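Local coordinates for protein ATP grasp ligase (PDB 5IG9) that probably acts as an ATP-grasp ligase that uses ATP to activate carboxylates and cross-link the microviridin precursor peptide, at residues 117-122 and 295-300; 127-132 and 137-142; 153-156 and 162-165; 216-221 and 256-261; 281-284 and 290-293. One frame throughout, in Å; residues are numbered along the deposited sequence.

Contact 1 (117-122 and 295-300); sequences AKVDHA and INPVGE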
# COMPACT_ATOMS: atom_id res chain seq x y z
N ALA A 117 4.75 3.09 6.63
CA ALA A 117 4.87 1.64 6.79
C ALA A 117 3.92 1.12 7.86
O ALA A 117 3.45 -0.02 7.78
CB ALA A 117 6.31 1.26 7.10
N LYS A 118 3.62 1.95 8.87
CA LYS A 118 2.68 1.54 9.91
C LYS A 118 1.24 1.64 9.42
O LYS A 118 0.43 0.74 9.70
CB LYS A 118 2.89 2.40 11.15
CG LYS A 118 4.33 2.46 11.62
CD LYS A 118 4.90 1.06 11.80
CE LYS A 118 6.33 1.11 12.33
NZ LYS A 118 6.90 -0.24 12.60
N VAL A 119 0.90 2.71 8.71
CA VAL A 119 -0.46 2.85 8.18
C VAL A 119 -0.74 1.76 7.16
O VAL A 119 -1.82 1.15 7.15
CB VAL A 119 -0.66 4.25 7.59
CG1 VAL A 119 -2.04 4.37 6.95
CG2 VAL A 119 -0.48 5.31 8.67
N ASP A 120 0.24 1.47 6.29
CA ASP A 120 0.07 0.41 5.30
C ASP A 120 -0.16 -0.94 5.95
O ASP A 120 -0.99 -1.74 5.48
CB ASP A 120 1.28 0.36 4.37
CG ASP A 120 1.25 1.44 3.31
OD1 ASP A 120 0.15 1.98 3.07
OD2 ASP A 120 2.31 1.73 2.72
N HIS A 121 0.56 -1.23 7.03
CA HIS A 121 0.44 -2.52 7.71
C HIS A 121 -0.83 -2.61 8.55
O HIS A 121 -1.36 -3.71 8.75
CB HIS A 121 1.66 -2.77 8.59
CG HIS A 121 1.74 -4.17 9.11
ND1 HIS A 121 1.78 -4.46 10.46
CD2 HIS A 121 1.78 -5.35 8.46
CE1 HIS A 121 1.85 -5.78 10.61
NE2 HIS A 121 1.85 -6.34 9.42
N ALA A 122 -1.32 -1.48 9.05
CA ALA A 122 -2.57 -1.48 9.80
C ALA A 122 -3.79 -1.44 8.90
O ALA A 122 -4.91 -1.58 9.40
CB ALA A 122 -2.60 -0.31 10.78
N ILE A 295 -10.16 -0.44 13.28
CA ILE A 295 -9.33 0.73 13.55
C ILE A 295 -8.92 1.33 12.21
O ILE A 295 -8.39 0.63 11.34
CB ILE A 295 -8.09 0.39 14.40
CG1 ILE A 295 -7.12 1.56 14.41
CG2 ILE A 295 -7.41 -0.87 13.89
CD1 ILE A 295 -5.85 1.29 15.19
N ASN A 296 -9.19 2.62 12.04
CA ASN A 296 -8.80 3.33 10.83
C ASN A 296 -7.67 4.29 11.18
O ASN A 296 -7.90 5.29 11.87
CB ASN A 296 -9.98 4.09 10.23
CG ASN A 296 -9.66 4.72 8.89
OD1 ASN A 296 -8.57 4.53 8.35
ND2 ASN A 296 -10.61 5.46 8.35
N PRO A 297 -6.44 4.03 10.73
CA PRO A 297 -5.31 4.89 11.12
C PRO A 297 -5.43 6.33 10.62
O PRO A 297 -4.63 7.17 11.06
CB PRO A 297 -4.10 4.19 10.49
CG PRO A 297 -4.54 2.79 10.25
CD PRO A 297 -6.00 2.88 9.92
N VAL A 298 -6.37 6.63 9.73
CA VAL A 298 -6.56 7.99 9.24
C VAL A 298 -8.03 8.37 9.30
O VAL A 298 -8.51 9.19 8.51
CB VAL A 298 -6.01 8.15 7.81
CG1 VAL A 298 -4.50 8.01 7.79
CG2 VAL A 298 -6.66 7.13 6.88
N GLY A 299 -8.77 7.77 10.24
CA GLY A 299 -10.17 8.09 10.39
C GLY A 299 -10.39 9.51 10.88
O GLY A 299 -9.52 10.14 11.49
N GLU A 300 -11.59 10.01 10.60
CA GLU A 300 -11.95 11.39 10.90
C GLU A 300 -12.13 11.59 12.40
O GLU A 300 -12.22 10.63 13.18
CB GLU A 300 -13.22 11.79 10.15
CG GLU A 300 -13.02 12.06 8.68
CD GLU A 300 -12.36 13.40 8.42
OE1 GLU A 300 -12.12 14.14 9.40
OE2 GLU A 300 -12.09 13.71 7.24

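Contact 2 (127-132 and 137-142); sequences LQLQVA and LLIPGT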
# COMPACT_ATOMS: atom_id res chain seq x y z
N LEU A 127 -6.05 -8.48 9.32
CA LEU A 127 -5.02 -8.51 10.35
C LEU A 127 -5.45 -7.73 11.59
O LEU A 127 -5.06 -8.08 12.71
CB LEU A 127 -3.71 -7.95 9.79
CG LEU A 127 -2.50 -7.96 10.73
CD1 LEU A 127 -2.10 -9.37 11.11
CD2 LEU A 127 -1.35 -7.23 10.07
N GLN A 128 -6.24 -6.67 11.42
CA GLN A 128 -6.75 -5.93 12.56
C GLN A 128 -7.55 -6.85 13.48
O GLN A 128 -7.28 -6.94 14.69
CB GLN A 128 -7.62 -4.76 12.10
CG GLN A 128 -6.91 -3.72 11.26
CD GLN A 128 -7.84 -2.58 10.91
OE1 GLN A 128 -8.96 -2.51 11.41
NE2 GLN A 128 -7.39 -1.69 10.04
N LEU A 129 -8.54 -7.55 12.92
CA LEU A 129 -9.41 -8.41 13.72
C LEU A 129 -8.62 -9.54 14.36
O LEU A 129 -8.84 -9.88 15.53
CB LEU A 129 -10.53 -8.97 12.85
CG LEU A 129 -11.35 -7.93 12.07
CD1 LEU A 129 -12.22 -8.59 11.02
CD2 LEU A 129 -12.19 -7.10 13.02
N GLN A 130 -7.69 -10.14 13.62
CA GLN A 130 -6.90 -11.25 14.15
C GLN A 130 -6.01 -10.80 15.31
O GLN A 130 -5.90 -11.50 16.31
CB GLN A 130 -6.06 -11.86 13.04
CG GLN A 130 -4.95 -12.77 13.52
CD GLN A 130 -4.29 -13.50 12.38
OE1 GLN A 130 -4.91 -14.35 11.72
NE2 GLN A 130 -3.03 -13.18 12.11
N VAL A 131 -5.38 -9.63 15.18
CA VAL A 131 -4.51 -9.14 16.25
C VAL A 131 -5.34 -8.71 17.45
O VAL A 131 -4.96 -8.95 18.60
CB VAL A 131 -3.61 -8.01 15.73
CG1 VAL A 131 -2.89 -7.33 16.89
CG2 VAL A 131 -2.60 -8.56 14.74
N ALA A 132 -6.50 -8.08 17.20
CA ALA A 132 -7.38 -7.70 18.30
C ALA A 132 -7.88 -8.93 19.05
O ALA A 132 -7.96 -8.92 20.29
CB ALA A 132 -8.56 -6.89 17.77
N LEU A 137 -9.82 -9.25 22.62
CA LEU A 137 -10.99 -8.47 22.27
C LEU A 137 -11.94 -9.31 21.42
O LEU A 137 -11.50 -10.05 20.53
CB LEU A 137 -10.60 -7.20 21.51
CG LEU A 137 -9.84 -6.11 22.28
CD1 LEU A 137 -9.14 -5.16 21.32
CD2 LEU A 137 -10.79 -5.35 23.19
N LEU A 138 -13.23 -9.21 21.70
CA LEU A 138 -14.22 -9.92 20.91
C LEU A 138 -14.35 -9.28 19.54
O LEU A 138 -14.42 -8.05 19.41
CB LEU A 138 -15.57 -9.93 21.62
CG LEU A 138 -15.62 -10.59 22.99
CD1 LEU A 138 -16.96 -10.35 23.65
CD2 LEU A 138 -15.33 -12.08 22.88
N ILE A 139 -14.38 -10.11 18.50
CA ILE A 139 -14.57 -9.63 17.14
C ILE A 139 -15.72 -10.39 16.50
O ILE A 139 -15.94 -11.57 16.82
CB ILE A 139 -13.28 -9.78 16.31
CG1 ILE A 139 -12.83 -11.24 16.26
CG2 ILE A 139 -12.17 -8.90 16.88
CD1 ILE A 139 -11.66 -11.48 15.34
N PRO A 140 -16.48 -9.78 15.59
CA PRO A 140 -17.58 -10.49 14.95
C PRO A 140 -17.07 -11.51 13.94
O PRO A 140 -16.01 -11.34 13.34
CB PRO A 140 -18.37 -9.38 14.26
CG PRO A 140 -17.34 -8.35 13.95
CD PRO A 140 -16.34 -8.40 15.08
N GLY A 141 -17.84 -12.58 13.78
CA GLY A 141 -17.53 -13.60 12.79
C GLY A 141 -17.45 -13.00 11.40
O GLY A 141 -18.43 -12.43 10.91
N THR A 142 -16.30 -13.12 10.75
CA THR A 142 -16.05 -12.45 9.49
C THR A 142 -15.59 -13.45 8.44
O THR A 142 -14.77 -14.34 8.72
CB THR A 142 -15.00 -11.34 9.66
OG1 THR A 142 -15.46 -10.41 10.65
CG2 THR A 142 -14.76 -10.61 8.36

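Contact 3 (153-156 and 162-165); sequences QFAQ and GIVT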
# COMPACT_ATOMS: atom_id res chain seq x y z
N GLN A 153 -23.25 -21.16 3.74
CA GLN A 153 -23.00 -21.78 5.03
C GLN A 153 -22.78 -20.73 6.12
O GLN A 153 -23.19 -20.93 7.27
CB GLN A 153 -21.78 -22.70 4.92
CG GLN A 153 -21.83 -23.93 5.79
CD GLN A 153 -20.84 -24.98 5.35
OE1 GLN A 153 -20.98 -25.57 4.27
NE2 GLN A 153 -19.83 -25.22 6.17
N PHE A 154 -22.15 -19.61 5.76
CA PHE A 154 -21.89 -18.56 6.74
C PHE A 154 -23.17 -17.83 7.13
O PHE A 154 -23.40 -17.56 8.31
CB PHE A 154 -20.86 -17.57 6.18
CG PHE A 154 -20.38 -16.55 7.18
CD1 PHE A 154 -19.41 -16.87 8.12
CD2 PHE A 154 -20.90 -15.26 7.17
CE1 PHE A 154 -18.98 -15.93 9.03
CE2 PHE A 154 -20.46 -14.32 8.08
CZ PHE A 154 -19.50 -14.65 9.01
N ALA A 155 -24.02 -17.51 6.15
CA ALA A 155 -25.26 -16.81 6.46
C ALA A 155 -26.24 -17.71 7.21
O ALA A 155 -27.10 -17.22 7.94
CB ALA A 155 -25.90 -16.29 5.18
N GLN A 156 -26.11 -19.03 7.04
CA GLN A 156 -27.04 -19.95 7.71
C GLN A 156 -26.74 -20.07 9.20
O GLN A 156 -27.66 -20.09 10.02
CB GLN A 156 -26.99 -21.32 7.04
CG GLN A 156 -27.84 -21.44 5.79
CD GLN A 156 -27.67 -22.79 5.11
OE1 GLN A 156 -26.74 -23.54 5.41
NE2 GLN A 156 -28.57 -23.10 4.18
N GLY A 162 -28.70 -12.57 11.59
CA GLY A 162 -28.41 -12.13 10.24
C GLY A 162 -26.94 -11.81 10.05
O GLY A 162 -26.13 -11.85 10.98
N ILE A 163 -26.58 -11.52 8.80
CA ILE A 163 -25.24 -11.06 8.48
C ILE A 163 -25.35 -9.83 7.59
O ILE A 163 -26.37 -9.57 6.95
CB ILE A 163 -24.39 -12.14 7.78
CG1 ILE A 163 -24.96 -12.45 6.40
CG2 ILE A 163 -24.30 -13.40 8.64
CD1 ILE A 163 -24.00 -13.18 5.50
N VAL A 164 -24.27 -9.06 7.56
CA VAL A 164 -24.14 -7.93 6.65
C VAL A 164 -23.03 -8.25 5.66
O VAL A 164 -22.35 -9.27 5.75
CB VAL A 164 -23.87 -6.61 7.39
CG1 VAL A 164 -25.07 -6.21 8.23
CG2 VAL A 164 -22.62 -6.73 8.25
N THR A 165 -22.87 -7.36 4.69
CA THR A 165 -21.75 -7.43 3.76
C THR A 165 -21.16 -6.04 3.59
O THR A 165 -21.84 -5.02 3.78
CB THR A 165 -22.16 -7.99 2.39
OG1 THR A 165 -20.99 -8.31 1.63
CG2 THR A 165 -22.99 -6.98 1.62

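Contact 4 (216-221 and 256-261); sequences LRITIV and YDLPKT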
# COMPACT_ATOMS: atom_id res chain seq x y z
N LEU A 216 -19.59 2.84 19.78
CA LEU A 216 -18.47 3.57 20.35
C LEU A 216 -17.57 4.10 19.24
O LEU A 216 -17.24 3.36 18.30
CB LEU A 216 -17.65 2.68 21.30
CG LEU A 216 -18.37 1.99 22.45
CD1 LEU A 216 -17.38 1.25 23.33
CD2 LEU A 216 -19.18 2.98 23.25
N ARG A 217 -17.17 5.36 19.35
CA ARG A 217 -16.17 5.97 18.48
C ARG A 217 -15.00 6.38 19.36
O ARG A 217 -15.10 7.32 20.15
CB ARG A 217 -16.74 7.17 17.73
CG ARG A 217 -15.76 7.82 16.77
CD ARG A 217 -15.44 6.92 15.59
NE ARG A 217 -14.62 7.60 14.58
CZ ARG A 217 -14.37 7.12 13.37
NH1 ARG A 217 -14.88 5.95 13.00
NH2 ARG A 217 -13.62 7.81 12.52
N ILE A 218 -13.88 5.68 19.20
CA ILE A 218 -12.72 5.83 20.07
C ILE A 218 -11.57 6.41 19.26
O ILE A 218 -11.10 5.79 18.31
CB ILE A 218 -12.33 4.49 20.70
CG1 ILE A 218 -13.55 3.88 21.39
CG2 ILE A 218 -11.17 4.67 21.67
CD1 ILE A 218 -13.37 2.44 21.78
N THR A 219 -11.13 7.60 19.64
CA THR A 219 -10.02 8.28 18.99
C THR A 219 -8.84 8.33 19.96
O THR A 219 -8.97 8.84 21.07
CB THR A 219 -10.42 9.70 18.56
OG1 THR A 219 -11.62 9.64 17.79
CG2 THR A 219 -9.32 10.32 17.72
N ILE A 220 -7.71 7.79 19.53
CA ILE A 220 -6.52 7.68 20.37
C ILE A 220 -5.43 8.55 19.77
O ILE A 220 -5.14 8.44 18.57
CB ILE A 220 -6.05 6.23 20.50
CG1 ILE A 220 -7.12 5.39 21.21
CG2 ILE A 220 -4.72 6.17 21.25
CD1 ILE A 220 -6.79 3.92 21.27
N VAL A 221 -4.83 9.41 20.59
CA VAL A 221 -3.70 10.24 20.19
C VAL A 221 -2.57 9.97 21.17
O VAL A 221 -2.60 10.44 22.31
CB VAL A 221 -4.05 11.74 20.18
CG1 VAL A 221 -2.92 12.54 19.57
CG2 VAL A 221 -5.35 11.98 19.43
N TYR A 256 -17.99 8.66 27.22
CA TYR A 256 -18.18 7.30 27.70
C TYR A 256 -16.87 6.82 28.31
O TYR A 256 -15.79 7.13 27.80
CB TYR A 256 -18.63 6.37 26.56
CG TYR A 256 -19.03 4.97 26.98
CD1 TYR A 256 -18.08 3.98 27.15
CD2 TYR A 256 -20.36 4.64 27.18
CE1 TYR A 256 -18.44 2.70 27.53
CE2 TYR A 256 -20.74 3.37 27.56
CZ TYR A 256 -19.77 2.40 27.73
OH TYR A 256 -20.13 1.13 28.10
N ASP A 257 -16.98 6.07 29.40
CA ASP A 257 -15.81 5.54 30.11
C ASP A 257 -15.65 4.07 29.77
O ASP A 257 -16.43 3.23 30.24
CB ASP A 257 -15.95 5.75 31.62
CG ASP A 257 -15.82 7.21 32.02
OD1 ASP A 257 -15.00 7.93 31.42
OD2 ASP A 257 -16.54 7.64 32.95
N LEU A 258 -14.65 3.75 28.96
CA LEU A 258 -14.31 2.37 28.69
C LEU A 258 -13.81 1.68 29.96
O LEU A 258 -13.21 2.33 30.82
CB LEU A 258 -13.24 2.27 27.61
CG LEU A 258 -13.63 2.54 26.16
CD1 LEU A 258 -12.39 2.52 25.28
CD2 LEU A 258 -14.63 1.49 25.69
N PRO A 259 -14.04 0.38 30.10
CA PRO A 259 -13.33 -0.38 31.12
C PRO A 259 -11.82 -0.26 30.91
O PRO A 259 -11.34 -0.25 29.78
CB PRO A 259 -13.82 -1.82 30.90
CG PRO A 259 -15.16 -1.65 30.25
CD PRO A 259 -15.04 -0.44 29.38
N LYS A 260 -11.08 -0.16 32.02
CA LYS A 260 -9.63 -0.02 31.91
C LYS A 260 -9.00 -1.21 31.19
O LYS A 260 -7.90 -1.07 30.64
CB LYS A 260 -9.00 0.15 33.29
CG LYS A 260 -8.82 -1.14 34.07
CD LYS A 260 -7.76 -1.00 35.15
CE LYS A 260 -6.36 -0.94 34.55
NZ LYS A 260 -5.31 -0.92 35.61
N THR A 261 -9.66 -2.37 31.19
CA THR A 261 -9.15 -3.51 30.44
C THR A 261 -9.27 -3.29 28.94
O THR A 261 -8.34 -3.60 28.19
CB THR A 261 -9.90 -4.78 30.86
OG1 THR A 261 -9.72 -5.01 32.26
CG2 THR A 261 -9.38 -5.98 30.08

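Contact 5 (281-284 and 290-293); sequences DMIV and YIFL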
# COMPACT_ATOMS: atom_id res chain seq x y z
N ASP A 281 -13.61 1.69 16.01
CA ASP A 281 -15.04 1.47 16.07
C ASP A 281 -15.32 0.24 16.93
O ASP A 281 -14.74 -0.82 16.69
CB ASP A 281 -15.63 1.28 14.67
CG ASP A 281 -15.66 2.57 13.87
OD1 ASP A 281 -15.70 3.64 14.51
OD2 ASP A 281 -15.66 2.51 12.63
N MET A 282 -16.18 0.40 17.93
CA MET A 282 -16.63 -0.72 18.74
C MET A 282 -18.14 -0.62 18.92
O MET A 282 -18.76 0.41 18.63
CB MET A 282 -15.94 -0.76 20.10
CG MET A 282 -14.42 -0.86 20.05
SD MET A 282 -13.68 -1.10 21.67
CE MET A 282 -14.11 -2.81 22.00
N ILE A 283 -18.74 -1.71 19.39
CA ILE A 283 -20.14 -1.74 19.76
C ILE A 283 -20.27 -2.43 21.11
O ILE A 283 -19.44 -3.26 21.49
CB ILE A 283 -21.02 -2.46 18.71
CG1 ILE A 283 -20.54 -3.89 18.50
CG2 ILE A 283 -21.04 -1.69 17.40
CD1 ILE A 283 -21.42 -4.70 17.58
N VAL A 284 -21.33 -2.08 21.83
CA VAL A 284 -21.63 -2.66 23.14
C VAL A 284 -23.00 -3.30 23.07
O VAL A 284 -23.99 -2.64 22.72
CB VAL A 284 -21.57 -1.60 24.26
CG1 VAL A 284 -21.64 -2.29 25.62
CG2 VAL A 284 -20.32 -0.75 24.14
N TYR A 290 -18.19 -6.01 24.78
CA TYR A 290 -17.51 -5.06 23.91
C TYR A 290 -16.91 -5.81 22.73
O TYR A 290 -16.05 -6.68 22.91
CB TYR A 290 -16.44 -4.29 24.68
CG TYR A 290 -16.97 -3.35 25.74
CD1 TYR A 290 -17.29 -3.82 27.01
CD2 TYR A 290 -17.15 -2.00 25.48
CE1 TYR A 290 -17.78 -2.97 27.98
CE2 TYR A 290 -17.64 -1.14 26.45
CZ TYR A 290 -17.95 -1.63 27.70
OH TYR A 290 -18.44 -0.79 28.67
N ILE A 291 -17.35 -5.46 21.53
CA ILE A 291 -16.90 -6.09 20.29
C ILE A 291 -16.07 -5.10 19.51
O ILE A 291 -16.53 -3.98 19.23
CB ILE A 291 -18.09 -6.60 19.46
CG1 ILE A 291 -18.74 -7.82 20.11
CG2 ILE A 291 -17.66 -6.92 18.03
CD1 ILE A 291 -19.81 -7.49 21.13
N PHE A 292 -14.85 -5.49 19.15
CA PHE A 292 -14.00 -4.67 18.30
C PHE A 292 -14.41 -4.83 16.84
O PHE A 292 -14.57 -5.95 16.35
CB PHE A 292 -12.53 -5.07 18.47
CG PHE A 292 -11.61 -4.42 17.48
CD1 PHE A 292 -11.12 -3.14 17.70
CD2 PHE A 292 -11.23 -5.08 16.32
CE1 PHE A 292 -10.27 -2.54 16.79
CE2 PHE A 292 -10.38 -4.48 15.40
CZ PHE A 292 -9.90 -3.21 15.64
N LEU A 293 -14.58 -3.71 16.15
CA LEU A 293 -14.94 -3.72 14.74
C LEU A 293 -13.78 -3.36 13.83
O LEU A 293 -13.39 -4.15 12.96
CB LEU A 293 -16.12 -2.78 14.48
CG LEU A 293 -17.48 -3.16 15.07
CD1 LEU A 293 -18.55 -2.18 14.61
CD2 LEU A 293 -17.86 -4.59 14.70

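Contact 1 (117-122 and 295-300)
Pro297 packs its ring against two side chains of helix 116-122, and all contacts between the segments are apolar. CG of Pro297 meets the methyl CB of Ala122 at 3.7 Å, while the neighbouring ring carbon, CB of Pro297, lies 4.1 Å from CG1 of Val119. That valine methyl stands anti to its own backbone N (chi1 176°), and from there it also comes within 4.5 Å of CG1 of Val298. The proline ring thus spans two helix residues three positions apart, and Val298 adds a looser touch.

No hydrogen bond passes from one segment to the other; each has its own. Asn296 to Gly299 make a type I turn, closed by Gly299 N to Asn296 O at 3.1 Å. Asn296 OD1 turns back to take a weak bond from Val298 N, 3.3 Å long. Further out, Glu300 forms salt bridges with Arg73 and Arg74, and His121 packs on Ala117 of the second subunit.

Chemically, this is a small apolar joint between the helix that follows the parallel sheet and the turn leaving strand 290-296. Apolar packing does the work between the segments; Gln128 bridges them from outside by bonding both Ala122 O and Ile295 N.

Contact 2 (127-132 and 137-142)
Leu137 faces Ala132 and makes the one hydrogen bond between the segments: its backbone N reaches Ala132 O at 3.0 Å, with 158° at the hydrogen. The bond catches a carbonyl near the C-terminal end of helix 125-134 and turns the chain back along it. CD1 of Leu137 also rests on the methyl of Ala132, 4.0 Å from CB.

Leu138 points away from the helix, and Ile139 comes back to it. CG1 of Ile139 sits between the backbone N and the carbonyl carbon (chi1 59°), which carries CD1 over to CB of Leu129 at 3.7 Å; the other branch, CG2, lies 4.2 Å from CB of Ala132.

Pro140 lends its carbonyl O to Thr142, whose OG1 donates from above the carbonyl plane at 2.9 Å. Thr142 OG1 also pairs with Gln207, and its side chain crosses that of Leu129 at about a right angle, with Leu129 CD1 3.7 Å from OG1. Cutting Thr142 back to alanine is likely to leave Pro140 O and Gln207 without this shared partner and to open a gap beside Leu129 CD1.

Thr142 also pairs with a strand of the second subunit, extending the sheet across the interface. The chemistry implies an apolar return leg, Leu137 and Ile139 against the helix, secured by one backbone bond at its start and a bonded hydroxyl at its end.

Contact 3 (153-156 and 162-165)
The Phe154 ring and Ile163 meet at an oblique angle. The isoleucine methyl CG2 makes the closest approach, 4.0 Å from CE2 of Phe154, and CD1 of Ile163 also comes to 4.1 Å from CD2 of Phe154. Elsewhere the same ring meets that of Phe158, their planes about 60° apart; it also packs on Phe206, and its CZ reaches the backbone of Gly141. CG of Phe154 is anti to the backbone N (chi1 -173°), which brings the ring down off the helix toward the strand although its CB starts off to one side.

Ile163 is the one residue of 162-165 that carries the contact, and it uses both branches. While CG2 goes to the ring, CG1 lies between the backbone N and the carbonyl carbon (chi1 67°) and takes CD1 of Ile163 to Ala155, 3.7 Å from its CB. The side chain thus fits against two consecutive helix residues, CD1 touching both. Replacing Ile163 with alanine would probably open a gap between Phe154 and Ala155 and leave the ring freer to shift.

Just before it, Gly162 adopts backbone angles at which a side chain would jam against the preceding carbonyl O, so the entry into the strand depends on its being glycine.

Through Phe154 and Ala155, helix 148-157 packs on the antiparallel sheet. Strand 163-166 lies there between strands 204-208 and 186-187; Ile163 also touches Phe206 from the first and Val188 in the loop beyond the second.

Contact 4 (216-221 and 256-261)
Leu216 sets one methyl over the face of the Tyr256 ring: CD2 stands above the ring centre, 4.2 Å from the centroid and only 10° off the normal, a CH-pi contact. The two side chains cross obliquely, so a single methyl does the touching. The other methyl of Leu216, CD1, turns to Leu258 and meets CD2 there at 3.6 Å. Leu216 thus divides its fork between an aromatic face and an aliphatic tip.

Ile218, two residues on and on the same side of the strand, approaches Leu258 differently. The two chains reach toward each other tip to tip, with Ile218 CD1 3.6 Å from Leu258 CD1. The isoleucine's CG1 is anti to its carbonyl carbon (chi1 -53°), and with the chain then extended, CD1 comes across even though the residue's CB starts off to one side. Leu258 is therefore shared: one methyl for each strand residue.

CG of Tyr256 is anti to the backbone N (chi1 -172°), laying the ring across the end of Leu216. Behind Leu258, Leu266 of helix 260-273 packs against both Leu258 and Ile218. Pro259 takes the N-cap position of that helix.

The chemistry implies a seam whose direct contacts are all apolar, where the loop leading into helix 260-273 is laid on strand 214-221. No hydrogen bond crosses between these segments, leaving methyls and one ring face to set the spacing; the Tyr256 hydroxyl, at the far end of its ring, is bonded to that of Tyr290.

Contact 5 (281-284 and 290-293)
Ile283 and Ile291 face each other as an antiparallel hydrogen-bonded pair. Ile291 N reaches Ile283 O at 3.0 Å, and Ile283 N returns the bond to Ile291 O at 3.2 Å. Two residues on, Leu293 N bonds to Asp281 O at 2.9 Å. Met282 with Phe292 and Val284 with Tyr290 are the non-hydrogen-bonded pairs between and beyond.

On the face with the isoleucines, Ile283 CG1 touches Ile291 CB, and Ile283 CG2 meets Leu293 CD1, both at 3.8 Å. On the other face, Val284 and Tyr290 run side by side: Val284 CG2 sits 3.6 Å from Tyr290 CE2, while Val284 CG1 lies over one face of the ring, offset toward its rim. Met282 bends at chi3 (74°), which swings its CE back diagonally to Tyr290 CB at 3.8 Å.

Outside this shell, Arg217 holds the Asp281 carboxylate in a salt bridge. Strands 277-284 and 290-296 form a hairpin at one side of the five-stranded antiparallel sheet. Helix 260-273 covers the methionine face through Ile262 and Leu266, Phe292 packs on Leu129 and Ala132 of helix 125-134, and Pro140 lies against Ile291.

Contacts 4 and 5, centres 10 Å apart, share one sheet: Leu216 N bonds to Met282 O at 2.8 Å, joining their strands. Contact 1 continues strand 290-296 beyond contact 5, and its Glu300 O takes a bond from Arg217 NH2 of contact 4 at 3.2 Å. Gln128 ties contact 2 to contact 1 through its amide. Contact 2 also adjoins contact 5, where Leu138 O takes a bond from Phe292 N on strand 290-296. Contact 3 lies in the other antiparallel sheet, touching only contact 2, by Phe154 against Gly141; its nearest atoms are about 15 Å from contacts 1 and 4 and about 8 Å from contact 5.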